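PDB 2OOF: imidazolonepropionase from Unidentified, which catalyses the hydrolytic cleavage of the carbon-nitrogen bond in imidazolone-5-propanoate to give N-formimidoyl-L-glutamate, the third step of histidine degradation. Local coordinates for residues C71-I76 and V314-N319; A210-C215 and K240-Q245; P288-F293 and G321-V326. All blocks are in the same frame, centred on the assembly; numbering follows the deposited sequence.

Contact 1 (C71-I76 and V314-N319); sequences CHTHLI and VSSDIN. With FE (Fe (III) ion), chain B.
His72 and Asp317 meet at an iron(III) ion, where both supply a ligand, joining 71-76 to 314-319 through the metal. His72 NE2 binds the iron at 2.3 Å and Asp317 OD1 at 2.5 Å. The two side chains run side by side in the same direction, with imidazole and carboxylate planes 77° apart, and OD1 lies at the edge of the ring, near its plane. In both residues CG stands anti to the backbone N (chi1 -175° in His72, -170° in Asp317), which sends both groups to the metal. Asp317 OD2 accepts a hydrogen bond from the iron-bound water. His74 probably also belongs to the metal site, as expected of the His-X-His motif of metal-dependent amidohydrolases.

Hydrogen bonding ties the backbones. His74 N donates to Ile318 O at 2.7 Å, almost in line with the carbonyl bond. Ser315 OG gives His72 O only a weak bond, and a CA-H...O contact brings Asp317 CA within 3.0 Å of the same oxygen. Within 314-319, Asn319 ND2 donates to Asp317 O at 2.8 Å, while its OD1 is engaged by Thr322.

Carbon contacts add to this: Leu75 CB lies 4.1 Å from Ile318 CG2, and His74 CB lies 3.6 Å from Asn319 CB.

His242, from strand 238-243, is a further iron ligand. The site lies where strand 63-73 ends and the loop after strand 312-314 begins, the C-terminal rim of a TIM barrel; strand 135-141 flanks 71-76, while helix 116-133 packs against Leu75 and Ile318.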
# COMPACT_ATOMS: atom_id res chain seq x y z
N CYS A 71 -0.23 1.48 -0.37
CA CYS A 71 -0.83 0.90 0.82
C CYS A 71 -1.09 -0.58 0.93
O CYS A 71 -1.87 -0.99 1.79
CB CYS A 71 -2.16 1.62 1.06
SG CYS A 71 -3.29 1.51 -0.39
N HIS A 72 -0.45 -1.40 0.09
CA HIS A 72 -0.70 -2.83 0.14
C HIS A 72 0.43 -3.68 -0.47
O HIS A 72 0.35 -4.08 -1.64
CB HIS A 72 -2.03 -3.12 -0.57
CG HIS A 72 -2.47 -4.55 -0.48
ND1 HIS A 72 -3.68 -4.92 0.07
CD2 HIS A 72 -1.87 -5.70 -0.87
CE1 HIS A 72 -3.80 -6.23 0.02
NE2 HIS A 72 -2.71 -6.73 -0.54
N THR A 73 1.47 -3.96 0.31
CA THR A 73 2.56 -4.77 -0.20
C THR A 73 2.99 -5.89 0.74
O THR A 73 2.70 -5.85 1.94
CB THR A 73 3.83 -3.93 -0.55
OG1 THR A 73 4.61 -3.72 0.64
CG2 THR A 73 3.44 -2.57 -1.14
N HIS A 74 3.65 -6.89 0.17
CA HIS A 74 4.22 -8.03 0.89
C HIS A 74 5.65 -8.05 0.34
O HIS A 74 6.15 -9.11 -0.05
CB HIS A 74 3.58 -9.37 0.51
CG HIS A 74 2.10 -9.43 0.64
ND1 HIS A 74 1.24 -8.71 -0.18
CD2 HIS A 74 1.30 -10.18 1.43
CE1 HIS A 74 -0.00 -9.02 0.10
NE2 HIS A 74 -0.00 -9.92 1.08
N LEU A 75 6.31 -6.90 0.30
CA LEU A 75 7.65 -6.86 -0.24
C LEU A 75 8.74 -7.52 0.60
O LEU A 75 9.90 -7.59 0.19
CB LEU A 75 8.04 -5.41 -0.60
CG LEU A 75 8.27 -4.40 0.51
CD1 LEU A 75 9.62 -4.67 1.17
CD2 LEU A 75 8.25 -2.99 -0.07
N ILE A 76 8.39 -8.00 1.79
CA ILE A 76 9.36 -8.69 2.63
C ILE A 76 9.12 -10.18 2.46
O ILE A 76 8.02 -10.66 2.74
CB ILE A 76 9.19 -8.34 4.13
CG1 ILE A 76 9.62 -6.89 4.38
CG2 ILE A 76 10.01 -9.33 4.99
CD1 ILE A 76 9.45 -6.42 5.82
N VAL A 314 -5.15 2.54 -5.27
CA VAL A 314 -4.49 1.66 -6.23
C VAL A 314 -3.14 1.30 -5.62
O VAL A 314 -2.41 2.18 -5.16
CB VAL A 314 -4.27 2.35 -7.59
CG1 VAL A 314 -3.35 1.50 -8.45
CG2 VAL A 314 -5.60 2.54 -8.29
N SER A 315 -2.81 0.02 -5.60
CA SER A 315 -1.56 -0.43 -5.03
C SER A 315 -0.97 -1.58 -5.84
O SER A 315 -1.68 -2.26 -6.58
CB SER A 315 -1.77 -0.86 -3.57
OG SER A 315 -0.58 -1.39 -3.01
N SER A 316 0.33 -1.80 -5.66
CA SER A 316 1.09 -2.84 -6.36
C SER A 316 0.86 -4.28 -5.90
O SER A 316 0.94 -5.19 -6.71
CB SER A 316 2.59 -2.54 -6.25
OG SER A 316 3.03 -2.61 -4.90
N ASP A 317 0.59 -4.48 -4.61
CA ASP A 317 0.38 -5.82 -4.06
C ASP A 317 1.63 -6.68 -4.27
O ASP A 317 1.55 -7.90 -4.44
CB ASP A 317 -0.84 -6.51 -4.69
CG ASP A 317 -1.21 -7.80 -3.96
OD1 ASP A 317 -0.95 -7.87 -2.75
OD2 ASP A 317 -1.76 -8.73 -4.58
N ILE A 318 2.79 -6.03 -4.27
CA ILE A 318 4.06 -6.72 -4.46
C ILE A 318 4.08 -7.95 -3.57
O ILE A 318 3.95 -7.84 -2.35
CB ILE A 318 5.28 -5.85 -4.05
CG1 ILE A 318 5.34 -4.59 -4.90
CG2 ILE A 318 6.58 -6.65 -4.21
CD1 ILE A 318 6.32 -3.57 -4.39
N ASN A 319 4.23 -9.12 -4.18
CA ASN A 319 4.31 -10.36 -3.42
C ASN A 319 4.81 -11.48 -4.32
O ASN A 319 4.49 -11.53 -5.52
CB ASN A 319 2.95 -10.68 -2.78
CG ASN A 319 2.02 -11.38 -3.71
OD1 ASN A 319 2.19 -12.57 -3.99
ND2 ASN A 319 1.03 -10.65 -4.21
FE FE B . -1.90 -8.85 -0.71
O HOH W 1 -2.64 -10.42 -2.36

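Contact 2 (A210-C215 and K240-Q245); sequences AVDVFC and KGHMDQ. With FE (Fe (III) ion), chain B.
Phe214 pairs with His242 in parallel register, their CA atoms 4.6 Å apart, and the axes of strands 210-215 and 240-243 differ in direction by 18°. His242 bridges two residues of the other strand: its N donates to Val213 O at 2.6 Å with an N-H...O angle of 166°, and its O accepts from Cys215 N at 3.1 Å. At the start of the pair, Lys240 N gives Val211 O a weak bond. Helix 222-234 links the strands, making a beta-alpha-beta unit of the TIM barrel, and Asp212, Phe214, Lys240 and His242 all point to one face, the side on which the metal lies. There His242 NE2 binds the iron at 2.3 Å. Asp212 CG stands opposite its backbone N, which carries the carboxylate to the His242 ring. Asp212 OD2 meets His242 ND1 at 2.8 Å, a weak, bent hydrogen bond at the ring edge, with carboxylate and imidazole planes only 23° apart; this second-shell contact should limit rotation of the ligand ring. The aromatic ring of Phe214 meets His242 CB with its edge, CD1 lying 3.6 Å away, and Gln245 OE1 approaches Phe214 CE1 at 3.5 Å. Lys240 CG packs on Asp212 CB at 3.5 Å, while its NZ forms a salt bridge with Glu139. Gln245 probably binds the substrate.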
# COMPACT_ATOMS: atom_id res chain seq x y z
N ALA A 210 -1.41 -1.96 12.03
CA ALA A 210 -2.74 -2.47 11.73
C ALA A 210 -2.73 -4.00 11.62
O ALA A 210 -1.67 -4.62 11.58
CB ALA A 210 -3.25 -1.85 10.42
N VAL A 211 -3.92 -4.59 11.58
CA VAL A 211 -4.09 -6.03 11.46
C VAL A 211 -4.92 -6.34 10.21
O VAL A 211 -5.90 -5.65 9.93
CB VAL A 211 -4.78 -6.61 12.71
CG1 VAL A 211 -5.03 -8.11 12.53
CG2 VAL A 211 -3.92 -6.36 13.94
N ASP A 212 -4.53 -7.37 9.46
CA ASP A 212 -5.20 -7.76 8.21
C ASP A 212 -5.47 -9.26 8.15
O ASP A 212 -4.78 -10.05 8.81
CB ASP A 212 -4.31 -7.31 7.05
CG ASP A 212 -4.89 -7.65 5.68
OD1 ASP A 212 -6.12 -7.81 5.53
OD2 ASP A 212 -4.08 -7.71 4.73
N VAL A 213 -6.46 -9.65 7.35
CA VAL A 213 -6.84 -11.06 7.22
C VAL A 213 -7.12 -11.45 5.77
O VAL A 213 -7.64 -10.66 4.97
CB VAL A 213 -8.16 -11.37 8.01
CG1 VAL A 213 -8.54 -12.83 7.84
CG2 VAL A 213 -7.99 -11.05 9.49
N PHE A 214 -6.78 -12.69 5.44
CA PHE A 214 -7.08 -13.19 4.12
C PHE A 214 -8.37 -14.00 4.26
O PHE A 214 -8.35 -15.19 4.56
CB PHE A 214 -5.95 -14.07 3.58
CG PHE A 214 -6.24 -14.66 2.22
CD1 PHE A 214 -6.81 -13.88 1.20
CD2 PHE A 214 -5.92 -15.99 1.94
CE1 PHE A 214 -7.06 -14.43 -0.09
CE2 PHE A 214 -6.17 -16.55 0.66
CZ PHE A 214 -6.74 -15.76 -0.35
N CYS A 215 -9.49 -13.32 4.07
CA CYS A 215 -10.80 -13.94 4.17
C CYS A 215 -11.15 -14.57 2.83
O CYS A 215 -11.52 -13.86 1.89
CB CYS A 215 -11.84 -12.89 4.53
SG CYS A 215 -13.54 -13.45 4.68
N LYS A 240 -8.12 -4.19 8.60
CA LYS A 240 -8.35 -4.16 7.16
C LYS A 240 -8.44 -5.61 6.70
O LYS A 240 -8.25 -6.53 7.50
CB LYS A 240 -7.19 -3.45 6.44
CG LYS A 240 -5.89 -4.23 6.46
CD LYS A 240 -4.78 -3.55 5.68
CE LYS A 240 -4.28 -2.29 6.37
NZ LYS A 240 -3.16 -1.65 5.64
N GLY A 241 -8.73 -5.84 5.42
CA GLY A 241 -8.83 -7.21 4.96
C GLY A 241 -8.64 -7.53 3.48
O GLY A 241 -8.87 -6.69 2.61
N HIS A 242 -8.21 -8.76 3.22
CA HIS A 242 -8.03 -9.26 1.86
C HIS A 242 -9.37 -9.90 1.53
O HIS A 242 -9.66 -11.00 2.02
CB HIS A 242 -6.96 -10.37 1.83
CG HIS A 242 -5.57 -9.88 1.53
ND1 HIS A 242 -4.85 -9.08 2.40
CD2 HIS A 242 -4.75 -10.13 0.49
CE1 HIS A 242 -3.65 -8.87 1.90
NE2 HIS A 242 -3.56 -9.49 0.74
N MSE A 243 -10.21 -9.26 0.72
CA MSE A 243 -11.48 -9.91 0.43
C MSE A 243 -12.10 -9.83 -0.95
O MSE A 243 -11.83 -8.92 -1.74
CB MSE A 243 -12.52 -9.49 1.45
CG MSE A 243 -12.47 -10.29 2.75
SE MSE A 243 -12.25 -9.01 4.12
CE MSE A 243 -11.86 -10.12 5.65
N ASP A 244 -12.96 -10.82 -1.19
CA ASP A 244 -13.67 -10.97 -2.45
C ASP A 244 -12.72 -11.09 -3.63
O ASP A 244 -13.07 -10.76 -4.76
CB ASP A 244 -14.65 -9.81 -2.64
CG ASP A 244 -15.69 -9.76 -1.54
OD1 ASP A 244 -16.11 -10.85 -1.08
OD2 ASP A 244 -16.09 -8.65 -1.13
N GLN A 245 -11.51 -11.59 -3.38
CA GLN A 245 -10.53 -11.77 -4.44
C GLN A 245 -10.92 -12.94 -5.35
O GLN A 245 -10.90 -12.84 -6.58
CB GLN A 245 -9.14 -12.02 -3.84
CG GLN A 245 -8.05 -12.20 -4.88
CD GLN A 245 -6.69 -12.43 -4.26
OE1 GLN A 245 -6.57 -12.66 -3.05
NE2 GLN A 245 -5.66 -12.40 -5.09
FE FE B . -1.90 -8.85 -0.71
O HOH W 2 -13.70 -13.29 0.30
O HOH W 1 -2.64 -10.42 -2.36

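Contact 3 (P288-F293 and G321-V326); sequences PTAFYF and GTAPIV
Thr322 touches Phe293 through its backbone O, 3.2 Å from both Phe293 CB and Phe293 CD2, while Asn319 OD1 accepts a hydrogen bond from Thr322 N and a weak one from Gly321 N. No hydrogen bond joins helix 288-293 to 321-326, and the contact rests on van der Waals and CH-pi packing, backbone carbonyls included. Pro324 CD covers one face of the Phe293 ring in a CH-pi contact, 3.8 Å from the ring centroid and 20° off the normal, while Gly321 O sits at the ring edge, near its plane. With CG anti to the backbone N (chi1 -164°), Phe293 carries its ring over to this proline. One turn back, Ala290 CB presses on Thr322 CG2 at 3.2 Å, tighter than usual for two carbons. Thr289 CG2 touches Ile325 CD1 at 3.6 Å and Ala323 CB at 4.0 Å, extending the apolar contact toward the start of the helix.

Gly321 probably contacts the product and Thr322 the substrate. The helix follows strand 283-286 and the loop follows strand 312-314; helix 328-339 packs against Thr289 through Ala331, and Phe85 of helix 82-90 meets the Phe293 ring.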
# COMPACT_ATOMS: atom_id res chain seq x y z
N PRO A 288 -4.68 -4.26 -9.37
CA PRO A 288 -4.65 -4.68 -10.78
C PRO A 288 -3.53 -5.64 -11.21
O PRO A 288 -3.77 -6.52 -12.03
CB PRO A 288 -4.61 -3.35 -11.53
CG PRO A 288 -3.82 -2.48 -10.61
CD PRO A 288 -4.43 -2.81 -9.25
N THR A 289 -2.32 -5.46 -10.68
CA THR A 289 -1.20 -6.32 -11.04
C THR A 289 -1.44 -7.78 -10.67
O THR A 289 -0.99 -8.69 -11.37
CB THR A 289 0.11 -5.85 -10.38
OG1 THR A 289 0.28 -4.45 -10.64
CG2 THR A 289 1.31 -6.59 -10.97
N ALA A 290 -2.14 -8.01 -9.56
CA ALA A 290 -2.43 -9.37 -9.14
C ALA A 290 -3.46 -9.95 -10.10
O ALA A 290 -3.37 -11.11 -10.52
CB ALA A 290 -2.99 -9.36 -7.72
N PHE A 291 -4.42 -9.12 -10.46
CA PHE A 291 -5.48 -9.51 -11.38
C PHE A 291 -4.85 -9.95 -12.71
O PHE A 291 -5.28 -10.93 -13.33
CB PHE A 291 -6.40 -8.30 -11.59
CG PHE A 291 -7.43 -8.49 -12.67
CD1 PHE A 291 -8.66 -9.10 -12.40
CD2 PHE A 291 -7.15 -8.09 -13.99
CE1 PHE A 291 -9.61 -9.30 -13.43
CE2 PHE A 291 -8.10 -8.29 -15.01
CZ PHE A 291 -9.32 -8.89 -14.73
N TYR A 292 -3.84 -9.22 -13.13
CA TYR A 292 -3.15 -9.51 -14.38
C TYR A 292 -2.33 -10.81 -14.34
O TYR A 292 -2.48 -11.69 -15.20
CB TYR A 292 -2.22 -8.33 -14.71
CG TYR A 292 -0.95 -8.74 -15.41
CD1 TYR A 292 -0.95 -9.07 -16.77
CD2 TYR A 292 0.24 -8.88 -14.71
CE1 TYR A 292 0.21 -9.53 -17.42
CE2 TYR A 292 1.42 -9.35 -15.35
CZ TYR A 292 1.39 -9.66 -16.70
OH TYR A 292 2.55 -10.08 -17.33
N PHE A 293 -1.47 -10.92 -13.34
CA PHE A 293 -0.59 -12.07 -13.22
C PHE A 293 -1.32 -13.38 -12.99
O PHE A 293 -0.84 -14.44 -13.40
CB PHE A 293 0.43 -11.84 -12.11
CG PHE A 293 1.59 -12.77 -12.16
CD1 PHE A 293 2.48 -12.75 -13.25
CD2 PHE A 293 1.82 -13.68 -11.12
CE1 PHE A 293 3.58 -13.63 -13.30
CE2 PHE A 293 2.92 -14.57 -11.17
CZ PHE A 293 3.80 -14.54 -12.26
N GLY A 321 4.13 -14.70 -4.95
CA GLY A 321 3.33 -15.61 -5.75
C GLY A 321 2.24 -15.04 -6.64
O GLY A 321 1.87 -15.66 -7.64
N THR A 322 1.75 -13.86 -6.30
CA THR A 322 0.65 -13.25 -7.03
C THR A 322 0.95 -11.99 -7.85
O THR A 322 0.37 -11.82 -8.92
CB THR A 322 -0.50 -12.95 -6.04
OG1 THR A 322 -1.45 -14.02 -6.11
CG2 THR A 322 -1.16 -11.64 -6.33
N ALA A 323 1.81 -11.12 -7.34
CA ALA A 323 2.16 -9.89 -8.05
C ALA A 323 3.64 -9.59 -7.89
O ALA A 323 4.04 -8.70 -7.14
CB ALA A 323 1.31 -8.70 -7.52
N PRO A 324 4.48 -10.35 -8.60
CA PRO A 324 5.93 -10.24 -8.59
C PRO A 324 6.51 -9.01 -9.30
O PRO A 324 7.64 -9.05 -9.78
CB PRO A 324 6.37 -11.54 -9.25
CG PRO A 324 5.30 -11.76 -10.27
CD PRO A 324 4.04 -11.45 -9.48
N ILE A 325 5.74 -7.92 -9.33
CA ILE A 325 6.16 -6.69 -9.99
C ILE A 325 6.37 -5.54 -9.01
O ILE A 325 5.41 -5.00 -8.45
CB ILE A 325 5.11 -6.23 -11.04
CG1 ILE A 325 4.99 -7.25 -12.18
CG2 ILE A 325 5.50 -4.87 -11.59
CD1 ILE A 325 4.20 -8.48 -11.82
N VAL A 326 7.62 -5.13 -8.85
CA VAL A 326 7.95 -4.05 -7.93
C VAL A 326 7.84 -2.69 -8.62
O VAL A 326 8.84 -2.09 -9.03
CB VAL A 326 9.37 -4.25 -7.36
CG1 VAL A 326 9.68 -3.16 -6.34
CG2 VAL A 326 9.48 -5.63 -6.72

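Overall arrangement
Contacts 1 and 2 share the iron and its water: their centres are about 13 Å apart, yet His72 NE2 and His242 NE2 come within 3.2 Å of each other. Contact 3 lies beside contact 1, centres about 9 Å apart, with Asp317 touching both Ala290 and Thr322. Contacts 2 and 3 do not touch; their centres are about 17 Å apart. Along the chain, 210-215 and 240-245 both fall between 71-76 and 314-319, whereas the segments of contacts 1 and 3 alternate. Strand ends and loops early, midway and late in the barrel thus converge on one metal centre, and contact 3 places likely ligand-binding residues beside it.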